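Local coordinates for iron-containing alcohol dehydrogenase (Ralstonia eutropha, PDB 3JZD), which probably reduces maleylacetate to 3-oxoadipate with NADH or NADPH as a homodimeric member of the iron-containing alcohol dehydrogenase family, at residues Met195-Glu198 with Gly199-Leu203; Leu347-Ala350 with Ala351-Val355; Glu291-Ala294 with Ala295-Leu298. All blocks are in the same frame, centred on the assembly; numbering follows the deposited sequence.

Contact 1 of 3, residues Met195-Glu198 with Gly199-Leu203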
HETATM    1  N   MSE A 195      -6.496   3.921  -1.424  1.00 13.70           N
HETATM    2  CA  MSE A 195      -6.649   2.770  -2.282  0.67 13.47           C
HETATM    3  C   MSE A 195      -8.149   2.503  -2.520  1.00 14.19           C
HETATM    4  O   MSE A 195      -8.528   2.071  -3.626  1.00 13.90           O
HETATM    5  CB  MSE A 195      -5.940   1.552  -1.696  0.67 13.79           C
HETATM    6  CG  MSE A 195      -4.447   1.785  -1.431  0.67 14.82           C
HETATM    7 SE   MSE A 195      -3.679   0.145  -0.722  0.50 18.15          SE
HETATM    8  CE  MSE A 195      -3.786  -0.897  -2.305  0.67 18.35           C
ATOM      9  N   ALA A 196      -8.990   2.784  -1.513  1.00 14.36           N
ATOM     10  CA  ALA A 196     -10.447   2.603  -1.646  1.00 14.69           C
ATOM     11  C   ALA A 196     -10.986   3.425  -2.799  1.00 16.05           C
ATOM     12  O   ALA A 196     -11.653   2.929  -3.691  1.00 17.47           O
ATOM     13  CB  ALA A 196     -11.140   3.011  -0.369  1.00 14.80           C
ATOM     14  N   GLU A 197     -10.675   4.702  -2.784  1.00 17.11           N
ATOM     15  CA  GLU A 197     -11.168   5.571  -3.798  1.00 18.90           C
ATOM     16  C   GLU A 197     -10.660   5.239  -5.194  1.00 20.65           C
ATOM     17  O   GLU A 197     -11.424   5.324  -6.156  1.00 20.81           O
ATOM     18  CB  GLU A 197     -10.874   7.010  -3.427  1.00 17.44           C
ATOM     19  CG  GLU A 197     -11.557   7.931  -4.312  1.00 26.91           C
ATOM     20  CD  GLU A 197     -11.500   9.383  -3.858  1.00 33.89           C
ATOM     21  OE1 GLU A 197     -11.025   9.700  -2.696  1.00 27.02           O
ATOM     22  OE2 GLU A 197     -11.990  10.176  -4.701  1.00 28.73           O
ATOM     23  N   GLU A 198      -9.371   4.916  -5.316  1.00 20.41           N
ATOM     24  CA  GLU A 198      -8.785   4.469  -6.591  1.00 19.94           C
ATOM     25  C   GLU A 198      -9.434   3.151  -7.105  1.00 18.58           C
ATOM     26  O   GLU A 198      -9.678   2.947  -8.320  1.00 17.40           O
ATOM     27  CB  GLU A 198      -7.278   4.259  -6.392  1.00 20.65           C
ATOM     28  CG  GLU A 198      -6.556   3.641  -7.533  1.00 19.41           C
ATOM     29  CD  GLU A 198      -6.334   4.603  -8.682  1.00 27.90           C
ATOM     30  OE1 GLU A 198      -6.994   5.671  -8.725  1.00 30.28           O
ATOM     31  OE2 GLU A 198      -5.457   4.278  -9.523  1.00 38.05           O
ATOM     32  N   GLY A 199      -9.668   2.245  -6.191  1.00 17.34           N
ATOM     33  CA  GLY A 199     -10.359   0.995  -6.549  1.00 18.63           C
ATOM     34  C   GLY A 199     -11.759   1.270  -7.111  1.00 17.69           C
ATOM     35  O   GLY A 199     -12.156   0.700  -8.144  1.00 16.31           O
ATOM     36  N   ILE A 200     -12.495   2.174  -6.460  1.00 16.01           N
ATOM     37  CA  ILE A 200     -13.825   2.481  -6.923  1.00 17.17           C
ATOM     38  C   ILE A 200     -13.721   3.105  -8.314  1.00 17.38           C
ATOM     39  O   ILE A 200     -14.488   2.769  -9.199  1.00 15.01           O
ATOM     40  CB  ILE A 200     -14.645   3.382  -5.918  1.00 17.81           C
ATOM     41  CG1 ILE A 200     -14.818   2.650  -4.565  1.00 18.20           C
ATOM     42  CG2 ILE A 200     -16.031   3.719  -6.493  1.00 16.70           C
ATOM     43  CD1 ILE A 200     -15.545   3.458  -3.455  1.00 13.94           C
ATOM     44  N   ARG A 201     -12.742   3.981  -8.510  1.00 18.18           N
ATOM     45  CA  ARG A 201     -12.603   4.687  -9.760  1.00 18.61           C
ATOM     46  C   ARG A 201     -12.310   3.714 -10.888  1.00 18.72           C
ATOM     47  O   ARG A 201     -12.883   3.819 -11.967  1.00 18.00           O
ATOM     48  CB  ARG A 201     -11.470   5.697  -9.663  1.00 20.67           C
ATOM     49  CG  ARG A 201     -11.654   6.946 -10.420  1.00 27.33           C
ATOM     50  CD  ARG A 201     -10.399   7.867 -10.403  1.00 37.02           C
ATOM     51  NE  ARG A 201      -9.504   7.713  -9.230  1.00 42.96           N
ATOM     52  CZ  ARG A 201      -9.690   8.221  -7.995  1.00 44.49           C
ATOM     53  NH1 ARG A 201     -10.805   8.931  -7.673  1.00 40.78           N
ATOM     54  NH2 ARG A 201      -8.750   7.966  -7.058  1.00 25.44           N
ATOM     55  N   ALA A 202     -11.412   2.768 -10.628  1.00 17.19           N
ATOM     56  CA  ALA A 202     -11.020   1.779 -11.624  1.00 15.78           C
ATOM     57  C   ALA A 202     -12.222   0.908 -12.059  1.00 15.93           C
ATOM     58  O   ALA A 202     -12.450   0.682 -13.242  1.00 15.72           O
ATOM     59  CB  ALA A 202      -9.866   0.915 -11.102  1.00 13.46           C
ATOM     60  N   LEU A 203     -12.965   0.415 -11.099  1.00 16.57           N
ATOM     61  CA  LEU A 203     -14.149  -0.415 -11.394  1.00 18.06           C
ATOM     62  C   LEU A 203     -15.286   0.370 -12.029  1.00 18.80           C
ATOM     63  O   LEU A 203     -15.918  -0.073 -12.963  1.00 18.07           O
ATOM     64  CB  LEU A 203     -14.616  -1.130 -10.136  1.00 18.06           C
ATOM     65  CG  LEU A 203     -13.651  -2.264  -9.728  1.00 21.11           C
ATOM     66  CD1 LEU A 203     -13.610  -2.495  -8.221  1.00 11.09           C
ATOM     67  CD2 LEU A 203     -13.944  -3.546 -10.510  1.00 17.91           C
TER

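Contact 2 of 3, residues Leu347-Ala350 with Ala351-Val355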
ATOM      1  N   LEU A 347     -35.183  -0.378   4.610  1.00 13.50           N
ATOM      2  CA  LEU A 347     -34.038  -0.593   3.718  1.00 12.78           C
ATOM      3  C   LEU A 347     -34.317  -1.865   2.956  1.00 12.52           C
ATOM      4  O   LEU A 347     -34.218  -1.900   1.752  1.00 12.49           O
ATOM      5  CB  LEU A 347     -32.732  -0.764   4.515  1.00 12.61           C
ATOM      6  CG  LEU A 347     -31.399  -1.096   3.807  1.00 14.48           C
ATOM      7  CD1 LEU A 347     -30.204  -0.894   4.773  1.00 15.66           C
ATOM      8  CD2 LEU A 347     -31.401  -2.567   3.174  1.00 12.67           C
ATOM      9  N   LEU A 348     -34.679  -2.907   3.679  1.00 12.37           N
ATOM     10  CA  LEU A 348     -34.953  -4.210   3.078  1.00 13.63           C
ATOM     11  C   LEU A 348     -36.101  -4.199   2.068  1.00 14.80           C
ATOM     12  O   LEU A 348     -36.047  -4.904   1.053  1.00 13.31           O
ATOM     13  CB  LEU A 348     -35.246  -5.211   4.195  1.00 14.12           C
ATOM     14  CG  LEU A 348     -34.031  -5.702   4.973  1.00 13.73           C
ATOM     15  CD1 LEU A 348     -34.441  -6.432   6.218  1.00 14.20           C
ATOM     16  CD2 LEU A 348     -33.204  -6.596   4.077  1.00  9.32           C
ATOM     17  N   GLN A 349     -37.143  -3.408   2.339  1.00 16.35           N
ATOM     18  CA  GLN A 349     -38.293  -3.351   1.456  1.00 15.25           C
ATOM     19  C   GLN A 349     -37.860  -2.688   0.128  1.00 17.39           C
ATOM     20  O   GLN A 349     -38.232  -3.141  -0.959  1.00 18.71           O
ATOM     21  CB  GLN A 349     -39.420  -2.537   2.076  1.00 15.31           C
ATOM     22  CG  GLN A 349     -40.708  -2.564   1.266  1.00 18.44           C
ATOM     23  CD  GLN A 349     -41.328  -3.948   1.265  1.00 19.89           C
ATOM     24  OE1 GLN A 349     -41.237  -4.673   2.259  1.00 15.59           O
ATOM     25  NE2 GLN A 349     -41.955  -4.319   0.175  1.00 17.37           N
ATOM     26  N   ALA A 350     -37.114  -1.589   0.239  1.00 15.62           N
ATOM     27  CA  ALA A 350     -36.607  -0.859  -0.932  1.00 16.15           C
ATOM     28  C   ALA A 350     -35.651  -1.720  -1.782  1.00 13.92           C
ATOM     29  O   ALA A 350     -35.688  -1.677  -3.002  1.00 17.23           O
ATOM     30  CB  ALA A 350     -35.911   0.473  -0.494  1.00 13.62           C
ATOM     31  N   ALA A 351     -34.805  -2.479  -1.122  1.00 12.73           N
ATOM     32  CA  ALA A 351     -33.887  -3.416  -1.785  1.00 13.85           C
ATOM     33  C   ALA A 351     -34.696  -4.526  -2.488  1.00 13.62           C
ATOM     34  O   ALA A 351     -34.380  -4.907  -3.640  1.00 13.73           O
ATOM     35  CB  ALA A 351     -32.908  -4.048  -0.760  1.00 13.80           C
ATOM     36  N   TYR A 352     -35.749  -5.003  -1.811  1.00 14.21           N
ATOM     37  CA  TYR A 352     -36.643  -6.053  -2.357  1.00 14.26           C
ATOM     38  C   TYR A 352     -37.266  -5.594  -3.667  1.00 13.71           C
ATOM     39  O   TYR A 352     -37.263  -6.308  -4.667  1.00 14.94           O
ATOM     40  CB  TYR A 352     -37.763  -6.451  -1.373  1.00 13.13           C
ATOM     41  CG  TYR A 352     -38.712  -7.456  -1.978  1.00 15.31           C
ATOM     42  CD1 TYR A 352     -38.361  -8.782  -2.076  1.00 19.87           C
ATOM     43  CD2 TYR A 352     -39.906  -7.059  -2.545  1.00 16.67           C
ATOM     44  CE1 TYR A 352     -39.182  -9.694  -2.681  1.00 19.80           C
ATOM     45  CE2 TYR A 352     -40.743  -7.979  -3.149  1.00 18.22           C
ATOM     46  CZ  TYR A 352     -40.373  -9.283  -3.211  1.00 17.65           C
ATOM     47  OH  TYR A 352     -41.192 -10.203  -3.795  1.00 24.62           O
ATOM     48  N   GLU A 353     -37.756  -4.376  -3.640  1.00 15.21           N
ATOM     49  CA  GLU A 353     -38.477  -3.798  -4.746  1.00 17.45           C
ATOM     50  C   GLU A 353     -37.590  -3.187  -5.802  1.00 16.68           C
ATOM     51  O   GLU A 353     -38.030  -3.004  -6.892  1.00 19.73           O
ATOM     52  CB  GLU A 353     -39.468  -2.754  -4.226  1.00 17.84           C
ATOM     53  CG  GLU A 353     -40.672  -3.387  -3.479  1.00 20.77           C
ATOM     54  CD  GLU A 353     -41.533  -2.372  -2.753  1.00 30.10           C
ATOM     55  OE1 GLU A 353     -41.221  -1.167  -2.818  1.00 42.76           O
ATOM     56  OE2 GLU A 353     -42.513  -2.767  -2.074  1.00 38.26           O
ATOM     57  N   GLY A 354     -36.351  -2.882  -5.510  1.00 17.04           N
ATOM     58  CA  GLY A 354     -35.482  -2.311  -6.525  1.00 15.89           C
ATOM     59  C   GLY A 354     -35.799  -0.852  -6.809  1.00 16.78           C
ATOM     60  O   GLY A 354     -35.726  -0.404  -7.948  1.00 16.43           O
ATOM     61  N   VAL A 355     -36.151  -0.131  -5.761  1.00 19.29           N
ATOM     62  CA  VAL A 355     -36.400   1.293  -5.851  1.00 21.82           C
ATOM     63  C   VAL A 355     -35.044   2.013  -5.997  1.00 20.94           C
ATOM     64  O   VAL A 355     -34.118   1.766  -5.243  1.00 21.17           O
ATOM     65  CB  VAL A 355     -37.141   1.794  -4.588  1.00 24.18           C
ATOM     66  CG1 VAL A 355     -37.481   3.313  -4.697  1.00 30.07           C
ATOM     67  CG2 VAL A 355     -38.445   0.984  -4.345  1.00 26.82           C
TER

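Contact 3 of 3, residues Glu291-Ala294 with Ala295-Leu298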
ATOM      1  N   GLU A 291     -23.523  15.823  -9.061  1.00 23.21           N
ATOM      2  CA  GLU A 291     -24.400  16.161  -7.951  1.00 25.99           C
ATOM      3  C   GLU A 291     -25.272  14.994  -7.486  1.00 23.82           C
ATOM      4  O   GLU A 291     -25.991  15.131  -6.522  1.00 23.17           O
ATOM      5  CB  GLU A 291     -25.267  17.409  -8.283  1.00 28.03           C
ATOM      6  CG  GLU A 291     -24.417  18.704  -8.280  1.00 37.23           C
ATOM      7  CD  GLU A 291     -23.627  18.889  -6.932  1.00 49.47           C
ATOM      8  OE1 GLU A 291     -24.257  19.262  -5.911  1.00 48.65           O
ATOM      9  OE2 GLU A 291     -22.377  18.659  -6.902  1.00 54.32           O
ATOM     10  N   GLN A 292     -25.219  13.853  -8.156  1.00 22.25           N
ATOM     11  CA  GLN A 292     -26.015  12.711  -7.720  1.00 19.42           C
ATOM     12  C   GLN A 292     -25.488  12.119  -6.426  1.00 17.74           C
ATOM     13  O   GLN A 292     -24.296  12.227  -6.106  1.00 16.87           O
ATOM     14  CB  GLN A 292     -25.953  11.610  -8.767  1.00 20.70           C
ATOM     15  CG  GLN A 292     -26.586  11.956 -10.125  1.00 24.50           C
ATOM     16  CD  GLN A 292     -26.473  10.800 -11.101  1.00 27.43           C
ATOM     17  OE1 GLN A 292     -25.823   9.767 -10.815  1.00 30.77           O
ATOM     18  NE2 GLN A 292     -27.068  10.970 -12.271  1.00 26.52           N
ATOM     19  N   SER A 293     -26.360  11.434  -5.707  1.00 16.40           N
ATOM     20  CA  SER A 293     -25.949  10.686  -4.535  1.00 17.96           C
ATOM     21  C   SER A 293     -25.069   9.481  -4.926  1.00 18.11           C
ATOM     22  O   SER A 293     -25.104   9.019  -6.039  1.00 19.35           O
ATOM     23  CB  SER A 293     -27.171  10.198  -3.743  1.00 18.17           C
ATOM     24  OG  SER A 293     -27.988   9.339  -4.515  1.00 18.72           O
ATOM     25  N   ALA A 294     -24.268   9.006  -3.974  1.00 17.55           N
ATOM     26  CA  ALA A 294     -23.453   7.816  -4.137  1.00 16.78           C
ATOM     27  C   ALA A 294     -24.428   6.661  -4.410  1.00 17.03           C
ATOM     28  O   ALA A 294     -24.294   5.913  -5.409  1.00 15.80           O
ATOM     29  CB  ALA A 294     -22.641   7.556  -2.868  1.00 15.48           C
ATOM     30  N   ALA A 295     -25.446   6.571  -3.552  1.00 16.40           N
ATOM     31  CA  ALA A 295     -26.477   5.561  -3.687  1.00 15.42           C
ATOM     32  C   ALA A 295     -27.089   5.485  -5.104  1.00 16.37           C
ATOM     33  O   ALA A 295     -27.131   4.426  -5.728  1.00 15.95           O
ATOM     34  CB  ALA A 295     -27.585   5.802  -2.671  1.00 13.17           C
ATOM     35  N   ALA A 296     -27.609   6.598  -5.601  1.00 15.56           N
ATOM     36  CA  ALA A 296     -28.266   6.580  -6.905  1.00 14.97           C
ATOM     37  C   ALA A 296     -27.306   6.206  -8.015  1.00 15.74           C
ATOM     38  O   ALA A 296     -27.690   5.506  -8.974  1.00 16.05           O
ATOM     39  CB  ALA A 296     -28.940   7.931  -7.206  1.00 14.06           C
ATOM     40  N   THR A 297     -26.068   6.693  -7.896  1.00 16.69           N
ATOM     41  CA  THR A 297     -25.055   6.473  -8.905  1.00 15.40           C
ATOM     42  C   THR A 297     -24.686   4.994  -9.007  1.00 15.23           C
ATOM     43  O   THR A 297     -24.578   4.471 -10.107  1.00 14.72           O
ATOM     44  CB  THR A 297     -23.816   7.413  -8.696  1.00 16.49           C
ATOM     45  OG1 THR A 297     -24.253   8.770  -8.699  1.00 14.07           O
ATOM     46  CG2 THR A 297     -22.779   7.247  -9.797  1.00 12.10           C
ATOM     47  N   LEU A 298     -24.515   4.323  -7.867  1.00 14.35           N
ATOM     48  CA  LEU A 298     -24.155   2.894  -7.860  1.00 15.05           C
ATOM     49  C   LEU A 298     -25.320   2.011  -8.326  1.00 14.72           C
ATOM     50  O   LEU A 298     -25.129   0.984  -8.978  1.00 17.58           O
ATOM     51  CB  LEU A 298     -23.616   2.494  -6.456  1.00 15.38           C
ATOM     52  CG  LEU A 298     -22.236   3.146  -6.260  1.00 16.38           C
ATOM     53  CD1 LEU A 298     -21.775   3.176  -4.843  1.00 12.13           C
ATOM     54  CD2 LEU A 298     -21.223   2.384  -7.213  1.00 16.05           C
TER

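Contact 1 of 3, residues Met195-Glu198 with Gly199-Leu203
R201 reaches back along helix 190-212 to two consecutive glutamates, E197 one turn earlier and E198 beside it, and the three form a salt-bridge network on one flank of the helix. The R201 chain folds at chi3 (-26°), which turns its guanidinium back over the preceding turn. There E197 O lies 3.7 Å from the guanidinium plane, over its centre, while both carboxylates come to the edge. E198 has CG anti to its own N and a bend at chi2 (75°), and this brings OE1 to the side of the guanidinium where NE and NH2 point. R201 NE lies 3.3 Å from E198 OE1, which is close to the guanidinium plane, and NH2 shares the same oxygen through a weak bond. E197 instead runs extended, and its OE2 meets R201 NH1 at 3.4 Å, again weakly. Both carboxylate planes are turned about 50° from the guanidinium, and each glutamate offers R201 one oxygen. Beneath them the i to i+4 ladder is regular, as in G199 N to M195 O at 2.8 Å. E197 OE1 pairs with R282 and OE2 with R285, both of helix 277-287, so R201 NH1 is a secondary partner of OE2; E198 OE2 bonds Y225 OH. I200 packs against helices 165-182 and 277-287, M195 and A196 against helix 217-236, and E198 touches L194 of the second subunit.

Contact 2 of 3, residues Leu347-Ala350 with Ala351-Val355
Q349 and E353 meet one turn apart near the C-terminal end of helix 341-353, their side chains joined by a hydrogen bond from NE2 of Q349 to OE2 of E353 at 2.8 Å. The bond is nearly straight at the hydrogen (165°), and the acceptor lies almost in the plane of the Q349 amide. Seen from E353 the geometry differs: NE2 approaches from above the carboxylate plane, and the two flat groups stand 76° apart. Q349 sets CG anti to its N and then bends at chi2 (67°), swinging the amide toward the following turn, whereas E353 has CG beside its own N and runs extended, which carries the carboxylate back along the helix. The methylene CG of E353 lies 3.5 Å from Q349 O.

Just beyond, the helix ends in a Schellman motif. G354, with positive phi, is the C-prime residue; V355 N reaches back to A350 O at 3.2 Å, lying in the carbonyl plane, and a weak bond joins G354 N to A351 O at 3.4 Å. A350 O is also met weakly by G354 N, at 2.9 Å. The turn directs V355 back over A350, the two CB atoms 4.5 Å apart. L347 packs on helices 241-253 and 257-272, while L348 and Y352 lean on helix 321-328; the Y352 side chain is about 6 Å from a bound calcium ion.

Q349 NE2 also donates to E318 OE2, and Q349 OE1 accepts from R345 NH1. One neutral amide therefore has two carboxylates at its nitrogen and a guanidinium at its oxygen, a distribution likely to polarise it and to offset part of the repulsion between E318 and E353.

Contact 3 of 3, residues Glu291-Ala294 with Ala295-Leu298
A chi1 of 61° places OG of S293 between its own N and carbonyl carbon, from where it faces the first turn of helix 294-304 and accepts from A296 N at 3.0 Å. In T297 a chi1 of -57° sets OG1 beside the backbone N, on the side that faces back toward Q292 and S293. The Q292 side chain, extended beyond CG, crosses T297 at about a right angle and presents OE1 to that hydroxyl. T297 OG1 consequently sits between two oxygens at the same distance: Q292 OE1 at 2.8 Å and S293 O, likewise 2.8 Å away. S293 O is in addition the acceptor for T297 N, at 3.1 Å.

S293 is thus the N-cap of the helix, and the capping N-H points well at its hydroxyl (158°). The methyl of A296 lies close by, CB to S293 OG being 3.2 Å. The i to i+4 ladder starts with the bond from T297 N to S293 O and continues with L298 N to A294 O, 2.9 Å.

The capping hydroxyl also bonds D358 O, and the tail before it lies against this turn, with R356 on Q292 and A296 and P357 on A295. A294 rests on I283 of helix 277-287, and L298 inserts among I283, T287, L265 of helix 257-272 and L173 and I176 of helix 165-182. R284, from helix 277-287, holds Q292 O.

How the contacts relate
From the N terminus, contact 1 comes first, within helix 190-212; contact 3 follows at the loop-to-helix junction before helix 294-304, and contact 2 at the end of helix 341-353. They run in series, none nesting or crossing, and each is local, so none closes a long loop. All lie in the helical C-terminal part. Contacts 1 and 3 approach to about 5 Å between nearest atoms and share helices 165-182 and 277-287 as neighbours. Contacts 2 and 3 come within about 7 Å between nearest atoms; both pack on helix 257-272, and the tail just after V355 returns to the start of helix 294-304. Contacts 1 and 2 lie 26 Å apart between centres.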